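Local coordinates for WGR domain-containing protein (PDB 2RA8) that is of unknown function but couples a WGR domain to leucine-rich repeats, an architecture that suggests, without proving, a role in binding other macromolecules, at residues 16-21 against 55-60; 25-30 against 37-42; 225-230 against 258-263; 241-246 against 268-273. All blocks are in the same frame, centred on the assembly; numbering follows the deposited sequence.

Contact 1 (16-21 against 55-60); sequences WSIDVR and KLIAEK
The folded side chain of Lys60 lies across one face of the Trp16 indole, and Val27 CG1 of the neighbouring strand approaches NE1 from the opposite side. Lys60 CG sits almost squarely over the benzo ring, 3.4 Å from the centroid of the Trp16 six-membered ring, a CH-pi contact. From there the chain runs over the pyrrole part, where Lys60 CE comes 3.4 Å from Trp16 NE1. Its ammonium group ends above the same face, with Lys60 NZ 4.4 Å from the centroid of the Trp16 five-membered ring in a cation-pi contact. A bend in the lysine (chi2 -67°) turns the chain back over the indole. At the far end of the ring, Leu56 CB meets Trp16 CZ2 at 3.8 Å and Ile57 CG1 approaches CH2. Two residues along, Ile18 divides its branches: CD1 touches Leu56 CD1, while CG2 lies 3.7 Å from Ile57 CD1. Residues 55-60 of helix 46-62 run nearly antiparallel to residues 16-21, and these contacts seat the helix on one face of the antiparallel WGR sheet. Tyr65 touches both Trp16 and Lys60. The amphipathic lysine serves two purposes, its methylenes burying the indole face and its charge probably gaining from the pi electrons, in a contact otherwise built from hydrocarbon.

Contact 2 (25-30 against 37-42); sequences VIVNYG and QTQVKN
Gln37 O is gripped by two donors from opposite faces of its carbonyl plane: the side-chain amide of Asn28, with ND2 2.6 Å from Gln37 O, and the backbone N of Tyr29. This double hold lies near the turn of the beta hairpin made by strands 24-31 and 37-42, the latter an outermost strand of the WGR sheet within this chain. The Asn28 amide stands above the carbonyl plane rather than on a lone pair, yet the oxygen lies in the amide's own plane. Asn28 reaches it because CG is anti to the backbone N (chi1 -179°), and the same ND2 also bonds Asp35 O in the connecting loop, so one amide ties strand to turn.

Regular antiparallel pairing continues along the strands. Val27 and Gln39 form a hydrogen-bonded pair, with Val27 N to Gln39 O at 2.8 Å, and Val25 pairs likewise with Lys41. On the face bearing Val25, Val27 and Tyr29, the tyrosine ring takes Gln37 CB over one face, while Gln39 CD comes 3.5 Å from Tyr29 CE1. Tyr29 OH bonds Glu153 O of the second subunit, whose Trp158 also packs on Gln39 and Lys41, so this face meets the second subunit of the assembly. On the face of Ile26, Asn28, Thr38 and Val40 the apolar contacts are looser, Ile26 CG2 lying 4.0 Å from Thr38 CG2. Beside the Val25-Lys41 pair a water accepts a bond from Lys41 NZ at 2.8 Å and donates a weak one to Val25 O.

Contact 3 (225-230 against 258-263); sequences VLYVGV and GIVDAE
Val260 CG2 is brought over the ring of Tyr227 by the valine's first torsion (chi1 -55°), which sets that methyl between its own backbone N and carbonyl carbon. The methyl makes a CH-pi contact, 3.7 Å from the centroid of the Tyr227 ring and displaced toward the CD1 side. From the same side, obliquely, Asp261 CB comes 3.6 Å from Tyr227 CD2. The aspartate's CG is anti to its backbone N (chi1 -170°), and its OD1 turns to another partner, the backbone N of Leu355, a residue probably from the C-terminal purification tag that also packs on Tyr227.

The backbones run side by side in the same direction, with Val260 N bonded to Leu226 O at 3.0 Å and Val228 N to Val260 O at 2.8 Å. These are adjacent rungs of the long parallel sheet of the leucine-rich repeats. Leu226 and Ile259 point the same way from the sheet, as the inward-facing hydrophobic positions of such repeats do, and their CD1 atoms touch. Tyr227 and Val260 occupy the reverse face, consistent with the concave side of the repeat fold.

Farther along, the pairing changes form. Asp261 has positive phi, and its carbonyl oxygen takes the N-H of Gly229 from above the carbonyl plane. Val228 CG2 fits between Ile259 CG2 and Ala262 CB, at 3.6 Å from the latter. Beyond this point a water bridges Gly229 O and Glu263 N, lying 2.9 Å from each atom.

Contact 4 (241-246 against 268-273); sequences VFRPLF and VVEMFL
Met271, present as selenomethionine, threads its side chain between an aromatic ring and a guanidinium group. Its CB rests over the face of Phe246, 3.8 Å from the ring centroid, and SE continues obliquely beside the same ring in a Met-aromatic contact, 3.7 Å from Phe246 CE2. Beyond the selenium, the methyl carbon CE reaches Arg243 NH1 at 3.5 Å, while CG lies above the flat guanidinium. The extended chain (chi2 -173°) makes this reach from ring to arginine possible.

Phe246 also turns an edge to Phe272. The two rings form a T-shaped pair with planes at 82°, and Phe246 CE1 points into the middle of the Phe272 face, 3.7 Å from Phe272 CG. Val268 CG1 sits more loosely at another part of the Phe246 edge. In the leucine-rich-repeat fold this joins helix 265-274 to residues 241-246, part of the long connection between strands 223-227 and 256-260, on the side of the parallel sheet that carries the helices. Phe246 and Phe272 both touch Leu257 of that sheet, so the aromatic pair also rests against a strand.

At its partly exposed end the contact turns ionic. Arg243 NH2 forms a salt bridge with Glu270 OE2 at 2.9 Å, the oxygen approaching near the guanidinium plane. Glu274 comes close to Glu270 and makes only a long, weak ion pair with Arg243; the arginine charge probably eases the crowding of these two carboxylates. Asn240 OD1 takes a weak hydrogen bond from Arg243 NH1.

Contacts 1 and 2 share the WGR sheet, where strands 13-21 and 24-31 are neighbours; contact 2 is nested along the chain inside the loop that contact 1 closes. Contact 1 packs a helix on the sheet and is partly buried, whereas contact 2 is a surface hairpin governed by backbone bonds and met by the second subunit. Contacts 3 and 4 are both buried in the repeat domain, their segments alternating along the chain and touching through Ile259 and Phe246. Contact 3 rests on parallel backbone bonds flanked by apolar side chains; contact 4 is carried by side chains, with a salt bridge at its more exposed end. The centres of contacts 2 and 4 lie about 48 Å apart.

Contact 1 (16-21 against 55-60)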
loop_
_atom_site.group_PDB
_atom_site.type_symbol
_atom_site.label_atom_id
_atom_site.label_comp_id
_atom_site.label_asym_id
_atom_site.label_seq_id
_atom_site.Cartn_x
_atom_site.Cartn_y
_atom_site.Cartn_z
ATOM N N TRP A 16 18.348 11.453 5.768
ATOM C CA TRP A 16 18.081 11.035 7.131
ATOM C C TRP A 16 19.403 11.161 7.842
ATOM O O TRP A 16 20.410 10.626 7.374
ATOM C CB TRP A 16 17.598 9.573 7.140
ATOM C CG TRP A 16 17.316 8.992 8.500
ATOM C CD1 TRP A 16 16.143 9.068 9.204
ATOM C CD2 TRP A 16 18.225 8.235 9.307
ATOM N NE1 TRP A 16 16.267 8.399 10.403
ATOM C CE2 TRP A 16 17.529 7.880 10.492
ATOM C CE3 TRP A 16 19.553 7.817 9.141
ATOM C CZ2 TRP A 16 18.127 7.127 11.509
ATOM C CZ3 TRP A 16 20.150 7.064 10.158
ATOM C CH2 TRP A 16 19.429 6.727 11.329
ATOM N N SER A 17 19.430 11.901 8.945
ATOM C CA SER A 17 20.667 12.058 9.703
ATOM C C SER A 17 20.436 11.700 11.144
ATOM O O SER A 17 19.323 11.845 11.669
ATOM C CB SER A 17 21.216 13.493 9.594
ATOM O OG SER A 17 20.455 14.426 10.338
ATOM N N ILE A 18 21.482 11.201 11.792
ATOM C CA ILE A 18 21.384 10.814 13.189
ATOM C C ILE A 18 22.587 11.266 13.964
ATOM O O ILE A 18 23.715 11.272 13.460
ATOM C CB ILE A 18 21.186 9.273 13.330
ATOM C CG1 ILE A 18 20.903 8.917 14.790
ATOM C CG2 ILE A 18 22.416 8.532 12.802
ATOM C CD1 ILE A 18 20.421 7.479 14.995
ATOM N N ASP A 19 22.347 11.667 15.207
ATOM C CA ASP A 19 23.410 12.153 16.077
ATOM C C ASP A 19 23.077 11.791 17.488
ATOM O O ASP A 19 21.913 11.883 17.888
ATOM C CB ASP A 19 23.525 13.680 15.946
ATOM C CG ASP A 19 24.796 14.237 16.577
ATOM O OD1 ASP A 19 25.805 13.507 16.666
ATOM O OD2 ASP A 19 24.786 15.423 16.968
ATOM N N VAL A 20 24.073 11.344 18.249
ATOM C CA VAL A 20 23.833 11.005 19.644
ATOM C C VAL A 20 24.540 11.993 20.524
ATOM O O VAL A 20 25.757 12.164 20.429
ATOM C CB VAL A 20 24.336 9.586 20.018
ATOM C CG1 VAL A 20 24.117 9.344 21.516
ATOM C CG2 VAL A 20 23.595 8.527 19.219
ATOM N N ARG A 21 23.779 12.671 21.374
ATOM C CA ARG A 21 24.354 13.633 22.304
ATOM C C ARG A 21 23.877 13.298 23.691
ATOM O O ARG A 21 22.714 13.520 24.033
ATOM C CB ARG A 21 23.958 15.062 21.923
ATOM C CG ARG A 21 24.714 15.585 20.714
ATOM C CD ARG A 21 24.361 17.028 20.408
ATOM N NE ARG A 21 25.101 17.524 19.250
ATOM C CZ ARG A 21 25.029 18.769 18.788
ATOM N NH1 ARG A 21 24.246 19.659 19.384
ATOM N NH2 ARG A 21 25.744 19.125 17.728
ATOM N N LYS A 55 21.034 0.521 15.760
ATOM C CA LYS A 55 19.964 -0.218 15.100
ATOM C C LYS A 55 19.257 0.597 14.035
ATOM O O LYS A 55 18.869 0.065 12.996
ATOM C CB LYS A 55 18.947 -0.726 16.134
ATOM C CG LYS A 55 19.557 -1.676 17.159
ATOM C CD LYS A 55 18.498 -2.440 17.943
ATOM C CE LYS A 55 17.781 -3.463 17.068
ATOM N NZ LYS A 55 16.811 -4.280 17.856
ATOM N N LEU A 56 19.087 1.893 14.284
ATOM C CA LEU A 56 18.425 2.764 13.318
ATOM C C LEU A 56 19.272 2.865 12.067
ATOM O O LEU A 56 18.769 2.754 10.945
ATOM C CB LEU A 56 18.232 4.159 13.914
ATOM C CG LEU A 56 17.234 4.262 15.076
ATOM C CD1 LEU A 56 17.178 5.688 15.592
ATOM C CD2 LEU A 56 15.859 3.816 14.603
ATOM N N ILE A 57 20.568 3.081 12.260
ATOM C CA ILE A 57 21.498 3.189 11.143
ATOM C C ILE A 57 21.487 1.915 10.319
ATOM O O ILE A 57 21.251 1.953 9.110
ATOM C CB ILE A 57 22.924 3.504 11.665
ATOM C CG1 ILE A 57 22.958 4.949 12.168
ATOM C CG2 ILE A 57 23.972 3.276 10.570
ATOM C CD1 ILE A 57 24.264 5.357 12.825
ATOM N N ALA A 58 21.707 0.774 10.969
ATOM C CA ALA A 58 21.715 -0.512 10.267
ATOM C C ALA A 58 20.469 -0.676 9.442
ATOM O O ALA A 58 20.515 -1.152 8.301
ATOM C CB ALA A 58 21.829 -1.664 11.271
ATOM N N GLU A 59 19.340 -0.284 10.022
ATOM C CA GLU A 59 18.049 -0.384 9.353
ATOM C C GLU A 59 17.974 0.488 8.113
ATOM O O GLU A 59 17.451 0.070 7.075
ATOM C CB GLU A 59 16.943 0.022 10.325
ATOM C CG GLU A 59 15.537 -0.129 9.787
ATOM C CD GLU A 59 14.506 0.457 10.735
ATOM O OE1 GLU A 59 14.652 0.263 11.960
ATOM O OE2 GLU A 59 13.549 1.103 10.257
ATOM N N LYS A 60 18.488 1.709 8.213
ATOM C CA LYS A 60 18.468 2.640 7.088
ATOM C C LYS A 60 19.330 2.161 5.941
ATOM O O LYS A 60 18.910 2.194 4.785
ATOM C CB LYS A 60 18.936 4.041 7.533
ATOM C CG LYS A 60 17.935 4.796 8.431
ATOM C CD LYS A 60 16.665 5.164 7.658
ATOM C CE LYS A 60 15.524 5.571 8.593
ATOM N NZ LYS A 60 14.230 5.654 7.856
#

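Contact 2 (25-30 against 37-42)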
loop_
_atom_site.group_PDB
_atom_site.type_symbol
_atom_site.label_atom_id
_atom_site.label_comp_id
_atom_site.label_asym_id
_atom_site.label_seq_id
_atom_site.Cartn_x
_atom_site.Cartn_y
_atom_site.Cartn_z
ATOM N N VAL A 25 19.074 10.752 21.311
ATOM C CA VAL A 25 19.348 10.380 19.931
ATOM C C VAL A 25 18.558 11.391 19.125
ATOM O O VAL A 25 17.337 11.517 19.292
ATOM C CB VAL A 25 18.850 8.952 19.597
ATOM C CG1 VAL A 25 19.022 8.682 18.107
ATOM C CG2 VAL A 25 19.630 7.913 20.406
ATOM N N ILE A 26 19.251 12.132 18.267
ATOM C CA ILE A 26 18.618 13.161 17.452
ATOM C C ILE A 26 18.577 12.810 15.979
ATOM O O ILE A 26 19.617 12.682 15.324
ATOM C CB ILE A 26 19.346 14.506 17.630
ATOM C CG1 ILE A 26 19.459 14.834 19.124
ATOM C CG2 ILE A 26 18.597 15.609 16.893
ATOM C CD1 ILE A 26 20.356 16.007 19.432
ATOM N N VAL A 27 17.361 12.664 15.458
ATOM C CA VAL A 27 17.130 12.327 14.059
ATOM C C VAL A 27 16.560 13.521 13.327
ATOM O O VAL A 27 15.707 14.251 13.855
ATOM C CB VAL A 27 16.132 11.135 13.937
ATOM C CG1 VAL A 27 15.579 11.048 12.530
ATOM C CG2 VAL A 27 16.829 9.828 14.299
ATOM N N ASN A 28 17.039 13.720 12.104
ATOM C CA ASN A 28 16.598 14.808 11.240
ATOM C C ASN A 28 16.338 14.178 9.888
ATOM O O ASN A 28 17.235 13.557 9.306
ATOM C CB ASN A 28 17.705 15.864 11.136
ATOM C CG ASN A 28 17.317 17.046 10.263
ATOM O OD1 ASN A 28 18.180 17.710 9.681
ATOM N ND2 ASN A 28 16.024 17.329 10.181
ATOM N N TYR A 29 15.116 14.322 9.379
ATOM C CA TYR A 29 14.756 13.737 8.093
ATOM C C TYR A 29 13.834 14.576 7.267
ATOM O O TYR A 29 12.999 15.304 7.801
ATOM C CB TYR A 29 14.095 12.368 8.289
ATOM C CG TYR A 29 12.738 12.417 8.961
ATOM C CD1 TYR A 29 12.619 12.653 10.329
ATOM C CD2 TYR A 29 11.569 12.246 8.220
ATOM C CE1 TYR A 29 11.363 12.718 10.945
ATOM C CE2 TYR A 29 10.309 12.309 8.822
ATOM C CZ TYR A 29 10.218 12.546 10.181
ATOM O OH TYR A 29 8.978 12.608 10.776
ATOM N N GLY A 30 13.955 14.452 5.949
ATOM C CA GLY A 30 13.105 15.212 5.051
ATOM C C GLY A 30 13.527 15.089 3.598
ATOM O O GLY A 30 14.428 14.312 3.262
ATOM N N GLN A 37 12.329 17.507 9.247
ATOM C CA GLN A 37 11.803 17.461 10.612
ATOM C C GLN A 37 12.831 16.908 11.561
ATOM O O GLN A 37 13.841 16.345 11.138
ATOM C CB GLN A 37 10.564 16.569 10.665
ATOM C CG GLN A 37 9.529 16.877 9.592
ATOM C CD GLN A 37 8.497 15.775 9.449
ATOM O OE1 GLN A 37 8.319 15.218 8.370
ATOM N NE2 GLN A 37 7.812 15.456 10.540
ATOM N N THR A 38 12.575 17.058 12.856
ATOM C CA THR A 38 13.494 16.560 13.869
ATOM C C THR A 38 12.790 15.816 14.960
ATOM O O THR A 38 11.760 16.256 15.466
ATOM C CB THR A 38 14.309 17.709 14.492
ATOM O OG1 THR A 38 15.172 18.269 13.494
ATOM C CG2 THR A 38 15.148 17.201 15.661
ATOM N N GLN A 39 13.352 14.670 15.322
ATOM C CA GLN A 39 12.807 13.832 16.373
ATOM C C GLN A 39 13.908 13.575 17.363
ATOM O O GLN A 39 15.038 13.248 16.984
ATOM C CB GLN A 39 12.301 12.505 15.797
ATOM C CG GLN A 39 11.260 12.663 14.697
ATOM C CD GLN A 39 10.773 11.336 14.151
ATOM O OE1 GLN A 39 11.568 10.449 13.845
ATOM N NE2 GLN A 39 9.456 11.196 14.013
ATOM N N VAL A 40 13.587 13.749 18.639
ATOM C CA VAL A 40 14.541 13.534 19.713
ATOM C C VAL A 40 14.003 12.467 20.626
ATOM O O VAL A 40 12.823 12.476 20.993
ATOM C CB VAL A 40 14.760 14.824 20.503
ATOM C CG1 VAL A 40 15.872 14.629 21.527
ATOM C CG2 VAL A 40 15.085 15.962 19.541
ATOM N N LYS A 41 14.857 11.523 20.992
ATOM C CA LYS A 41 14.437 10.433 21.858
ATOM C C LYS A 41 15.440 10.240 22.953
ATOM O O LYS A 41 16.622 9.999 22.690
ATOM C CB LYS A 41 14.289 9.149 21.030
ATOM C CG LYS A 41 13.609 8.003 21.743
ATOM C CD LYS A 41 12.967 7.019 20.756
ATOM C CE LYS A 41 13.967 6.390 19.779
ATOM N NZ LYS A 41 14.349 7.264 18.618
ATOM N N ASN A 42 14.977 10.360 24.193
ATOM C CA ASN A 42 15.849 10.211 25.352
ATOM C C ASN A 42 15.939 8.785 25.805
ATOM O O ASN A 42 14.971 8.029 25.720
ATOM C CB ASN A 42 15.356 11.083 26.506
ATOM C CG ASN A 42 16.349 11.145 27.649
ATOM O OD1 ASN A 42 17.528 11.423 27.444
ATOM N ND2 ASN A 42 15.876 10.895 28.861
HETATM O O HOH W 1 14.962 9.750 17.584
#

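Contact 3 (225-230 against 258-263)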
loop_
_atom_site.group_PDB
_atom_site.type_symbol
_atom_site.label_atom_id
_atom_site.label_comp_id
_atom_site.label_asym_id
_atom_site.label_seq_id
_atom_site.Cartn_x
_atom_site.Cartn_y
_atom_site.Cartn_z
ATOM N N VAL A 225 13.730 -7.425 -15.676
ATOM C CA VAL A 225 12.582 -7.962 -14.967
ATOM C C VAL A 225 11.377 -7.804 -15.849
ATOM O O VAL A 225 11.051 -6.697 -16.285
ATOM C CB VAL A 225 12.342 -7.230 -13.636
ATOM C CG1 VAL A 225 11.012 -7.674 -13.023
ATOM C CG2 VAL A 225 13.472 -7.551 -12.665
ATOM N N LEU A 226 10.715 -8.923 -16.129
ATOM C CA LEU A 226 9.534 -8.927 -16.975
ATOM C C LEU A 226 8.381 -9.602 -16.292
ATOM O O LEU A 226 8.512 -10.733 -15.815
ATOM C CB LEU A 226 9.811 -9.680 -18.286
ATOM C CG LEU A 226 10.938 -9.189 -19.206
ATOM C CD1 LEU A 226 11.118 -10.179 -20.353
ATOM C CD2 LEU A 226 10.620 -7.791 -19.736
ATOM N N TYR A 227 7.248 -8.913 -16.222
ATOM C CA TYR A 227 6.038 -9.492 -15.632
ATOM C C TYR A 227 5.325 -10.247 -16.748
ATOM O O TYR A 227 5.022 -9.672 -17.799
ATOM C CB TYR A 227 5.112 -8.385 -15.084
ATOM C CG TYR A 227 5.514 -7.850 -13.727
ATOM C CD1 TYR A 227 6.791 -7.326 -13.508
ATOM C CD2 TYR A 227 4.619 -7.880 -12.657
ATOM C CE1 TYR A 227 7.169 -6.853 -12.254
ATOM C CE2 TYR A 227 4.980 -7.408 -11.402
ATOM C CZ TYR A 227 6.254 -6.902 -11.209
ATOM O OH TYR A 227 6.625 -6.474 -9.963
ATOM N N VAL A 228 5.064 -11.535 -16.533
ATOM C CA VAL A 228 4.396 -12.359 -17.538
ATOM C C VAL A 228 2.920 -12.060 -17.644
ATOM O O VAL A 228 2.388 -11.879 -18.741
ATOM C CB VAL A 228 4.556 -13.862 -17.227
ATOM C CG1 VAL A 228 3.873 -14.695 -18.316
ATOM C CG2 VAL A 228 6.031 -14.219 -17.136
ATOM N N GLY A 229 2.244 -12.015 -16.503
ATOM C CA GLY A 229 0.820 -11.740 -16.517
ATOM C C GLY A 229 0.045 -12.934 -17.051
ATOM O O GLY A 229 0.605 -14.017 -17.206
ATOM N N VAL A 230 -1.234 -12.745 -17.358
ATOM C CA VAL A 230 -2.053 -13.855 -17.840
ATOM C C VAL A 230 -2.595 -13.706 -19.245
ATOM O O VAL A 230 -2.569 -12.620 -19.828
ATOM C CB VAL A 230 -3.228 -14.107 -16.872
ATOM C CG1 VAL A 230 -2.704 -14.675 -15.561
ATOM C CG2 VAL A 230 -3.971 -12.804 -16.612
ATOM N N GLY A 258 14.738 -11.660 -13.996
ATOM C CA GLY A 258 13.450 -12.021 -13.447
ATOM C C GLY A 258 12.333 -12.175 -14.464
ATOM O O GLY A 258 12.094 -11.298 -15.306
ATOM N N ILE A 259 11.675 -13.328 -14.408
ATOM C CA ILE A 259 10.522 -13.614 -15.250
ATOM C C ILE A 259 9.572 -13.898 -14.121
ATOM O O ILE A 259 9.630 -14.954 -13.488
ATOM C CB ILE A 259 10.735 -14.856 -16.140
ATOM C CG1 ILE A 259 11.941 -14.637 -17.071
ATOM C CG2 ILE A 259 9.481 -15.119 -16.957
ATOM C CD1 ILE A 259 11.845 -13.390 -17.926
ATOM N N VAL A 260 8.706 -12.932 -13.856
ATOM C CA VAL A 260 7.808 -12.994 -12.716
ATOM C C VAL A 260 6.354 -12.889 -13.014
ATOM O O VAL A 260 5.942 -12.711 -14.154
ATOM C CB VAL A 260 8.152 -11.842 -11.744
ATOM C CG1 VAL A 260 9.615 -11.903 -11.353
ATOM C CG2 VAL A 260 7.845 -10.494 -12.414
ATOM N N ASP A 261 5.555 -13.003 -11.958
ATOM C CA ASP A 261 4.112 -12.865 -12.074
ATOM C C ASP A 261 3.490 -13.781 -13.121
ATOM O O ASP A 261 2.614 -13.366 -13.883
ATOM C CB ASP A 261 3.810 -11.391 -12.382
ATOM C CG ASP A 261 2.335 -11.062 -12.296
ATOM O OD1 ASP A 261 1.715 -11.358 -11.247
ATOM O OD2 ASP A 261 1.810 -10.501 -13.280
ATOM N N ALA A 262 3.930 -15.039 -13.152
ATOM C CA ALA A 262 3.415 -16.019 -14.112
ATOM C C ALA A 262 2.665 -17.150 -13.441
ATOM O O ALA A 262 2.978 -17.521 -12.309
ATOM C CB ALA A 262 4.573 -16.602 -14.932
ATOM N N GLU A 263 1.676 -17.704 -14.141
ATOM C CA GLU A 263 0.900 -18.832 -13.621
ATOM C C GLU A 263 1.788 -20.047 -13.590
ATOM O O GLU A 263 1.701 -20.869 -12.686
ATOM C CB GLU A 263 -0.309 -19.117 -14.509
ATOM C CG GLU A 263 -1.609 -18.528 -13.987
ATOM C CD GLU A 263 -2.791 -18.809 -14.901
ATOM O OE1 GLU A 263 -2.973 -19.981 -15.305
ATOM O OE2 GLU A 263 -3.545 -17.859 -15.207
HETATM O O HOH W 2 0.696 -16.879 -16.706
#

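Contact 4 (241-246 against 268-273)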
loop_
_atom_site.group_PDB
_atom_site.type_symbol
_atom_site.label_atom_id
_atom_site.label_comp_id
_atom_site.label_asym_id
_atom_site.label_seq_id
_atom_site.Cartn_x
_atom_site.Cartn_y
_atom_site.Cartn_z
ATOM N N VAL A 241 8.928 -18.621 -25.063
ATOM C CA VAL A 241 9.380 -17.377 -25.664
ATOM C C VAL A 241 10.473 -16.729 -24.842
ATOM O O VAL A 241 11.387 -16.099 -25.383
ATOM C CB VAL A 241 8.189 -16.397 -25.814
ATOM C CG1 VAL A 241 7.646 -16.035 -24.447
ATOM C CG2 VAL A 241 8.617 -15.161 -26.575
ATOM N N PHE A 242 10.395 -16.896 -23.527
ATOM C CA PHE A 242 11.370 -16.305 -22.621
ATOM C C PHE A 242 12.710 -17.024 -22.603
ATOM O O PHE A 242 13.751 -16.418 -22.336
ATOM C CB PHE A 242 10.796 -16.275 -21.201
ATOM C CG PHE A 242 9.523 -15.486 -21.076
ATOM C CD1 PHE A 242 9.515 -14.110 -21.283
ATOM C CD2 PHE A 242 8.334 -16.115 -20.741
ATOM C CE1 PHE A 242 8.336 -13.378 -21.155
ATOM C CE2 PHE A 242 7.162 -15.393 -20.612
ATOM C CZ PHE A 242 7.163 -14.021 -20.820
ATOM N N ARG A 243 12.695 -18.313 -22.925
ATOM C CA ARG A 243 13.903 -19.116 -22.884
ATOM C C ARG A 243 15.148 -18.522 -23.514
ATOM O O ARG A 243 16.213 -18.542 -22.905
ATOM C CB ARG A 243 13.621 -20.518 -23.465
ATOM C CG ARG A 243 12.689 -21.376 -22.590
ATOM C CD ARG A 243 12.550 -22.817 -23.115
ATOM N NE ARG A 243 12.784 -23.801 -22.055
ATOM C CZ ARG A 243 11.847 -24.280 -21.242
ATOM N NH1 ARG A 243 10.590 -23.877 -21.358
ATOM N NH2 ARG A 243 12.169 -25.158 -20.301
ATOM N N PRO A 244 15.053 -17.983 -24.739
ATOM C CA PRO A 244 16.263 -17.408 -25.347
ATOM C C PRO A 244 16.909 -16.275 -24.564
ATOM O O PRO A 244 18.078 -15.947 -24.794
ATOM C CB PRO A 244 15.778 -16.959 -26.721
ATOM C CG PRO A 244 14.714 -17.969 -27.042
ATOM C CD PRO A 244 13.963 -18.067 -25.726
ATOM N N LEU A 245 16.157 -15.675 -23.638
ATOM C CA LEU A 245 16.666 -14.581 -22.801
ATOM C C LEU A 245 17.711 -15.065 -21.827
ATOM O O LEU A 245 18.583 -14.306 -21.403
ATOM C CB LEU A 245 15.528 -13.937 -21.999
ATOM C CG LEU A 245 14.460 -13.170 -22.772
ATOM C CD1 LEU A 245 13.232 -12.970 -21.891
ATOM C CD2 LEU A 245 15.022 -11.831 -23.214
ATOM N N PHE A 246 17.617 -16.337 -21.459
ATOM C CA PHE A 246 18.547 -16.939 -20.516
ATOM C C PHE A 246 19.841 -17.323 -21.222
ATOM O O PHE A 246 20.199 -18.497 -21.294
ATOM C CB PHE A 246 17.903 -18.183 -19.882
ATOM C CG PHE A 246 16.725 -17.876 -18.977
ATOM C CD1 PHE A 246 16.837 -18.036 -17.597
ATOM C CD2 PHE A 246 15.508 -17.462 -19.505
ATOM C CE1 PHE A 246 15.745 -17.788 -16.752
ATOM C CE2 PHE A 246 14.414 -17.214 -18.669
ATOM C CZ PHE A 246 14.537 -17.380 -17.297
ATOM N N VAL A 268 9.770 -21.401 -14.776
ATOM C CA VAL A 268 10.832 -20.395 -14.774
ATOM C C VAL A 268 12.017 -20.886 -13.984
ATOM O O VAL A 268 13.173 -20.613 -14.333
ATOM C CB VAL A 268 10.307 -19.033 -14.207
ATOM C CG1 VAL A 268 11.415 -17.986 -14.187
ATOM C CG2 VAL A 268 9.136 -18.539 -15.056
ATOM N N VAL A 269 11.749 -21.635 -12.922
ATOM C CA VAL A 269 12.823 -22.179 -12.110
ATOM C C VAL A 269 13.662 -23.098 -12.968
ATOM O O VAL A 269 14.890 -23.085 -12.898
ATOM C CB VAL A 269 12.269 -22.971 -10.905
ATOM C CG1 VAL A 269 13.418 -23.555 -10.085
ATOM C CG2 VAL A 269 11.398 -22.070 -10.048
ATOM N N GLU A 270 12.996 -23.900 -13.794
ATOM C CA GLU A 270 13.692 -24.827 -14.676
ATOM C C GLU A 270 14.584 -24.069 -15.647
ATOM O O GLU A 270 15.736 -24.443 -15.876
ATOM C CB GLU A 270 12.678 -25.670 -15.465
ATOM C CG GLU A 270 13.315 -26.767 -16.300
ATOM C CD GLU A 270 12.362 -27.359 -17.327
ATOM O OE1 GLU A 270 11.273 -27.821 -16.924
ATOM O OE2 GLU A 270 12.706 -27.360 -18.533
HETATM N N MSE A 271 14.055 -22.992 -16.221
HETATM C CA MSE A 271 14.817 -22.184 -17.169
HETATM C C MSE A 271 16.100 -21.705 -16.566
HETATM O O MSE A 271 17.159 -21.774 -17.198
HETATM C CB MSE A 271 13.999 -20.981 -17.617
HETATM C CG MSE A 271 12.743 -21.365 -18.352
HETATM SE SE MSE A 271 11.825 -19.841 -19.085
HETATM C CE MSE A 271 10.255 -20.749 -19.715
ATOM N N PHE A 272 16.017 -21.207 -15.335
ATOM C CA PHE A 272 17.200 -20.730 -14.641
ATOM C C PHE A 272 18.214 -21.837 -14.502
ATOM O O PHE A 272 19.355 -21.708 -14.947
ATOM C CB PHE A 272 16.836 -20.200 -13.241
ATOM C CG PHE A 272 16.409 -18.755 -13.223
ATOM C CD1 PHE A 272 17.348 -17.736 -13.337
ATOM C CD2 PHE A 272 15.068 -18.414 -13.106
ATOM C CE1 PHE A 272 16.951 -16.401 -13.334
ATOM C CE2 PHE A 272 14.671 -17.082 -13.103
ATOM C CZ PHE A 272 15.616 -16.081 -13.217
ATOM N N LEU A 273 17.792 -22.947 -13.901
ATOM C CA LEU A 273 18.687 -24.075 -13.651
ATOM C C LEU A 273 19.379 -24.650 -14.852
ATOM O O LEU A 273 20.523 -25.081 -14.751
ATOM C CB LEU A 273 17.941 -25.190 -12.907
ATOM C CG LEU A 273 17.389 -24.811 -11.521
ATOM C CD1 LEU A 273 16.585 -25.957 -10.948
ATOM C CD2 LEU A 273 18.530 -24.456 -10.591
#